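Local coordinates for RTX toxin RtxA (PDB 6IMP), which is an effector domain of a secreted Vibrio toxin with an alpha/beta hydrolase fold, and probably acts as a hydrolase, at residues L72-G86 and I128-D142. Sequence-based numbering, arbitrary orientation.
Sequences LKGEAGRLTGYYHQG and IDMLAVNLRGYGESD
Thr-80 and Asn-134 meet where the regular pairing of strands 78-84 and 129-133 gives way to a loop. The carbonyl O of Thr-80 is gripped twice, by Asn-134 N at 3.1 Å and by the side-chain ND2 of Asn-134 from the opposite face of the carbonyl plane. Beyond it the loop folds back, and Ser-141 takes over the pairing: its OG accepts from Thr-80 N at 2.7 Å while giving its own proton to Asn-134 O. This hydroxyl, set beside its backbone N (chi1 -65°), thus links the backbone of strand 78-84 at Thr-80 to Asn-134, where the loop begins. Asp-142 N continues with a bond to Arg-78 O, and the Asp-142 carboxylate forms a salt bridge with Arg-78, although OD2 is less surely placed.

Along the strands proper, two hydrogen-bonded pairs, Tyr-82 with Ala-132 and His-84 with Met-130, hold the antiparallel backbones together. On the face bearing Tyr-83 and Leu-131, Leu-131 CD1 lies 4.1 Å from Tyr-83 CD1, at the edge of the ring and near its plane. With CG anti to the backbone N (chi1 -171°), that ring carries its OH to Asp-129, giving a weak bond to OD2 of 3.2 Å; Lys-100 is the carboxylate's salt-bridge partner.

Further out, Ala-112 N and Glu-113 hold the Asn-134 amide through OD1 and ND2, and helix 147-164 packs on Leu-79. The arrangement exemplifies the pairing of the second and fourth strands in the 1-2-4-3-5-6-7-8 order of an alpha/beta hydrolase sheet, where antiparallel 78-84 lies beside 129-133, the outer strand of the parallel run, and the loop after 129-133 passes near the presumed nucleophile elbow.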
# COMPACT_ATOMS: atom_id res chain seq x y z
N LEU A 72 -13.18 -9.32 3.03
CA LEU A 72 -12.45 -10.45 2.46
C LEU A 72 -12.04 -11.42 3.57
O LEU A 72 -11.90 -11.01 4.73
CB LEU A 72 -11.21 -9.96 1.71
CG LEU A 72 -11.37 -8.84 0.68
CD1 LEU A 72 -10.04 -8.58 0.00
CD2 LEU A 72 -12.43 -9.17 -0.37
N LYS A 73 -11.87 -12.70 3.23
CA LYS A 73 -11.33 -13.70 4.17
C LYS A 73 -9.80 -13.65 4.22
O LYS A 73 -9.10 -14.36 3.48
CB LYS A 73 -11.79 -15.13 3.80
CG LYS A 73 -11.27 -16.21 4.77
CD LYS A 73 -10.92 -17.53 4.09
CE LYS A 73 -12.14 -18.20 3.48
NZ LYS A 73 -12.05 -19.69 3.52
N GLY A 74 -9.29 -12.83 5.13
CA GLY A 74 -7.85 -12.81 5.39
C GLY A 74 -7.41 -14.05 6.13
O GLY A 74 -8.23 -14.81 6.64
N GLU A 75 -6.10 -14.25 6.19
CA GLU A 75 -5.53 -15.42 6.86
C GLU A 75 -5.58 -15.33 8.41
O GLU A 75 -5.56 -16.36 9.08
CB GLU A 75 -4.10 -15.68 6.38
CG GLU A 75 -3.49 -16.95 6.96
CD GLU A 75 -2.09 -17.22 6.45
OE1 GLU A 75 -1.52 -16.34 5.77
OE2 GLU A 75 -1.55 -18.31 6.76
N ALA A 76 -5.67 -14.12 8.95
CA ALA A 76 -5.77 -13.91 10.42
C ALA A 76 -7.15 -13.41 10.84
O ALA A 76 -7.40 -13.21 12.02
CB ALA A 76 -4.70 -12.95 10.90
N GLY A 77 -8.05 -13.20 9.89
CA GLY A 77 -9.30 -12.49 10.18
C GLY A 77 -9.85 -11.80 8.94
O GLY A 77 -9.50 -12.18 7.82
N ARG A 78 -10.71 -10.81 9.13
CA ARG A 78 -11.34 -10.14 7.99
C ARG A 78 -10.70 -8.79 7.63
O ARG A 78 -10.09 -8.12 8.47
CB ARG A 78 -12.86 -10.05 8.16
CG ARG A 78 -13.37 -9.13 9.25
CD ARG A 78 -14.81 -9.50 9.61
NE ARG A 78 -15.35 -8.60 10.63
CZ ARG A 78 -15.05 -8.66 11.93
NH1 ARG A 78 -15.60 -7.81 12.77
NH2 ARG A 78 -14.21 -9.58 12.39
N LEU A 79 -10.77 -8.49 6.34
CA LEU A 79 -10.08 -7.35 5.74
C LEU A 79 -11.11 -6.44 5.07
O LEU A 79 -11.71 -6.81 4.05
CB LEU A 79 -9.07 -7.81 4.69
CG LEU A 79 -7.91 -8.70 5.16
CD1 LEU A 79 -7.17 -9.28 3.96
CD2 LEU A 79 -6.96 -7.91 6.05
N THR A 80 -11.28 -5.25 5.62
CA THR A 80 -12.44 -4.44 5.28
C THR A 80 -12.06 -3.19 4.50
O THR A 80 -11.07 -2.52 4.81
CB THR A 80 -13.16 -4.01 6.55
OG1 THR A 80 -12.26 -3.26 7.37
CG2 THR A 80 -13.63 -5.23 7.31
N GLY A 81 -12.85 -2.89 3.48
CA GLY A 81 -12.88 -1.56 2.89
C GLY A 81 -13.87 -1.46 1.74
O GLY A 81 -14.94 -2.07 1.79
N TYR A 82 -13.51 -0.69 0.72
CA TYR A 82 -14.40 -0.49 -0.42
C TYR A 82 -13.75 -0.89 -1.74
O TYR A 82 -12.51 -0.96 -1.86
CB TYR A 82 -14.88 0.96 -0.49
CG TYR A 82 -15.55 1.45 0.77
CD1 TYR A 82 -14.80 1.72 1.91
CD2 TYR A 82 -16.92 1.70 0.81
CE1 TYR A 82 -15.40 2.19 3.06
CE2 TYR A 82 -17.53 2.19 1.96
CZ TYR A 82 -16.77 2.43 3.09
OH TYR A 82 -17.37 2.91 4.25
N TYR A 83 -14.61 -1.21 -2.69
CA TYR A 83 -14.26 -1.23 -4.09
C TYR A 83 -14.92 -0.03 -4.73
O TYR A 83 -16.15 0.04 -4.78
CB TYR A 83 -14.79 -2.50 -4.73
CG TYR A 83 -14.30 -2.72 -6.13
CD1 TYR A 83 -13.11 -3.39 -6.36
CD2 TYR A 83 -15.03 -2.27 -7.22
CE1 TYR A 83 -12.65 -3.60 -7.65
CE2 TYR A 83 -14.58 -2.48 -8.51
CZ TYR A 83 -13.39 -3.15 -8.72
OH TYR A 83 -12.93 -3.36 -10.01
N HIS A 84 -14.12 0.94 -5.17
CA HIS A 84 -14.66 2.11 -5.90
C HIS A 84 -14.50 1.92 -7.41
O HIS A 84 -13.43 1.51 -7.88
CB HIS A 84 -13.92 3.39 -5.50
CG HIS A 84 -13.59 3.49 -4.05
ND1 HIS A 84 -14.48 3.98 -3.11
CD2 HIS A 84 -12.41 3.32 -3.39
CE1 HIS A 84 -13.88 4.05 -1.93
NE2 HIS A 84 -12.63 3.66 -2.08
N GLN A 85 -15.53 2.29 -8.18
CA GLN A 85 -15.52 2.08 -9.65
C GLN A 85 -15.74 3.34 -10.49
O GLN A 85 -16.24 4.36 -10.01
CB GLN A 85 -16.51 0.98 -10.07
CG GLN A 85 -17.96 1.22 -9.71
CD GLN A 85 -18.61 -0.04 -9.16
OE1 GLN A 85 -18.61 -1.09 -9.80
NE2 GLN A 85 -19.15 0.06 -7.94
N GLY A 86 -15.36 3.23 -11.76
CA GLY A 86 -15.48 4.33 -12.72
C GLY A 86 -16.89 4.54 -13.22
O GLY A 86 -17.31 5.67 -13.44
N ILE A 128 -11.48 4.24 -14.18
CA ILE A 128 -10.67 3.13 -13.65
C ILE A 128 -11.16 2.77 -12.23
O ILE A 128 -11.39 3.67 -11.40
CB ILE A 128 -9.16 3.50 -13.62
CG1 ILE A 128 -8.64 3.73 -15.04
CG2 ILE A 128 -8.34 2.41 -12.95
CD1 ILE A 128 -7.28 4.39 -15.11
N ASP A 129 -11.33 1.47 -11.97
CA ASP A 129 -11.77 1.01 -10.64
C ASP A 129 -10.58 0.97 -9.70
O ASP A 129 -9.47 0.64 -10.11
CB ASP A 129 -12.39 -0.40 -10.69
CG ASP A 129 -13.47 -0.54 -11.74
OD1 ASP A 129 -14.41 0.27 -11.73
OD2 ASP A 129 -13.38 -1.47 -12.56
N MET A 130 -10.83 1.27 -8.43
CA MET A 130 -9.78 1.19 -7.42
C MET A 130 -10.22 0.33 -6.25
O MET A 130 -11.24 0.63 -5.61
CB MET A 130 -9.43 2.58 -6.93
CG MET A 130 -8.10 2.64 -6.22
SD MET A 130 -8.00 4.07 -5.14
CE MET A 130 -6.27 4.43 -5.32
N LEU A 131 -9.45 -0.74 -5.98
CA LEU A 131 -9.63 -1.56 -4.76
C LEU A 131 -8.87 -0.96 -3.59
O LEU A 131 -7.66 -0.76 -3.67
CB LEU A 131 -9.16 -3.01 -4.97
CG LEU A 131 -9.18 -3.87 -3.68
CD1 LEU A 131 -10.60 -4.02 -3.16
CD2 LEU A 131 -8.54 -5.24 -3.86
N ALA A 132 -9.59 -0.72 -2.50
CA ALA A 132 -9.03 -0.01 -1.34
C ALA A 132 -9.39 -0.68 -0.03
O ALA A 132 -10.41 -0.34 0.61
CB ALA A 132 -9.50 1.43 -1.34
N VAL A 133 -8.52 -1.60 0.40
CA VAL A 133 -8.76 -2.48 1.54
C VAL A 133 -7.68 -2.31 2.61
O VAL A 133 -6.48 -2.26 2.30
CB VAL A 133 -8.80 -3.95 1.08
CG1 VAL A 133 -8.95 -4.89 2.26
CG2 VAL A 133 -9.94 -4.14 0.10
N ASN A 134 -8.13 -2.19 3.86
CA ASN A 134 -7.22 -2.15 5.00
C ASN A 134 -6.46 -3.47 5.19
O ASN A 134 -7.05 -4.55 5.23
CB ASN A 134 -8.00 -1.88 6.29
CG ASN A 134 -8.38 -0.44 6.45
OD1 ASN A 134 -7.53 0.44 6.55
ND2 ASN A 134 -9.67 -0.19 6.53
N LEU A 135 -5.16 -3.35 5.39
CA LEU A 135 -4.35 -4.44 5.91
C LEU A 135 -4.79 -4.75 7.34
O LEU A 135 -5.42 -3.92 8.00
CB LEU A 135 -2.90 -4.03 5.92
CG LEU A 135 -2.39 -3.56 4.55
CD1 LEU A 135 -1.16 -2.70 4.69
CD2 LEU A 135 -2.13 -4.77 3.67
N ARG A 136 -4.44 -5.94 7.83
CA ARG A 136 -4.75 -6.29 9.22
C ARG A 136 -4.34 -5.18 10.20
O ARG A 136 -3.23 -4.66 10.12
CB ARG A 136 -4.07 -7.59 9.63
CG ARG A 136 -2.57 -7.47 9.77
CD ARG A 136 -1.97 -8.82 10.05
NE ARG A 136 -2.08 -9.70 8.90
CZ ARG A 136 -1.76 -10.99 8.92
NH1 ARG A 136 -1.89 -11.72 7.82
NH2 ARG A 136 -1.28 -11.54 10.03
N GLY A 137 -5.24 -4.83 11.10
CA GLY A 137 -4.95 -3.89 12.19
C GLY A 137 -5.24 -2.45 11.83
O GLY A 137 -5.10 -1.55 12.66
N TYR A 138 -5.69 -2.25 10.59
CA TYR A 138 -5.94 -0.94 10.04
C TYR A 138 -7.39 -0.83 9.67
O TYR A 138 -7.99 -1.80 9.19
CB TYR A 138 -5.09 -0.73 8.80
CG TYR A 138 -3.66 -0.35 9.10
CD1 TYR A 138 -3.34 0.97 9.40
CD2 TYR A 138 -2.64 -1.29 9.08
CE1 TYR A 138 -2.03 1.35 9.65
CE2 TYR A 138 -1.33 -0.92 9.33
CZ TYR A 138 -1.02 0.40 9.62
OH TYR A 138 0.28 0.77 9.89
N GLY A 139 -7.95 0.37 9.87
CA GLY A 139 -9.38 0.62 9.69
C GLY A 139 -10.25 -0.34 10.47
O GLY A 139 -10.22 -0.37 11.71
N GLU A 140 -11.02 -1.15 9.75
CA GLU A 140 -11.96 -2.10 10.36
C GLU A 140 -11.51 -3.56 10.14
O GLU A 140 -12.27 -4.49 10.41
CB GLU A 140 -13.38 -1.88 9.80
CG GLU A 140 -14.28 -1.00 10.66
CD GLU A 140 -15.75 -1.03 10.22
OE1 GLU A 140 -16.01 -1.05 8.99
OE2 GLU A 140 -16.64 -1.04 11.09
N SER A 141 -10.28 -3.76 9.69
CA SER A 141 -9.78 -5.11 9.43
C SER A 141 -9.30 -5.73 10.72
O SER A 141 -8.80 -5.02 11.60
CB SER A 141 -8.64 -5.07 8.40
OG SER A 141 -9.12 -4.62 7.14
N ASP A 142 -9.45 -7.05 10.85
CA ASP A 142 -9.09 -7.74 12.08
C ASP A 142 -7.60 -7.93 12.18
O ASP A 142 -6.93 -8.13 11.17
CB ASP A 142 -9.71 -9.12 12.16
CG ASP A 142 -11.19 -9.07 12.41
OD1 ASP A 142 -11.62 -8.39 13.37
OD2 ASP A 142 -11.91 -9.75 11.65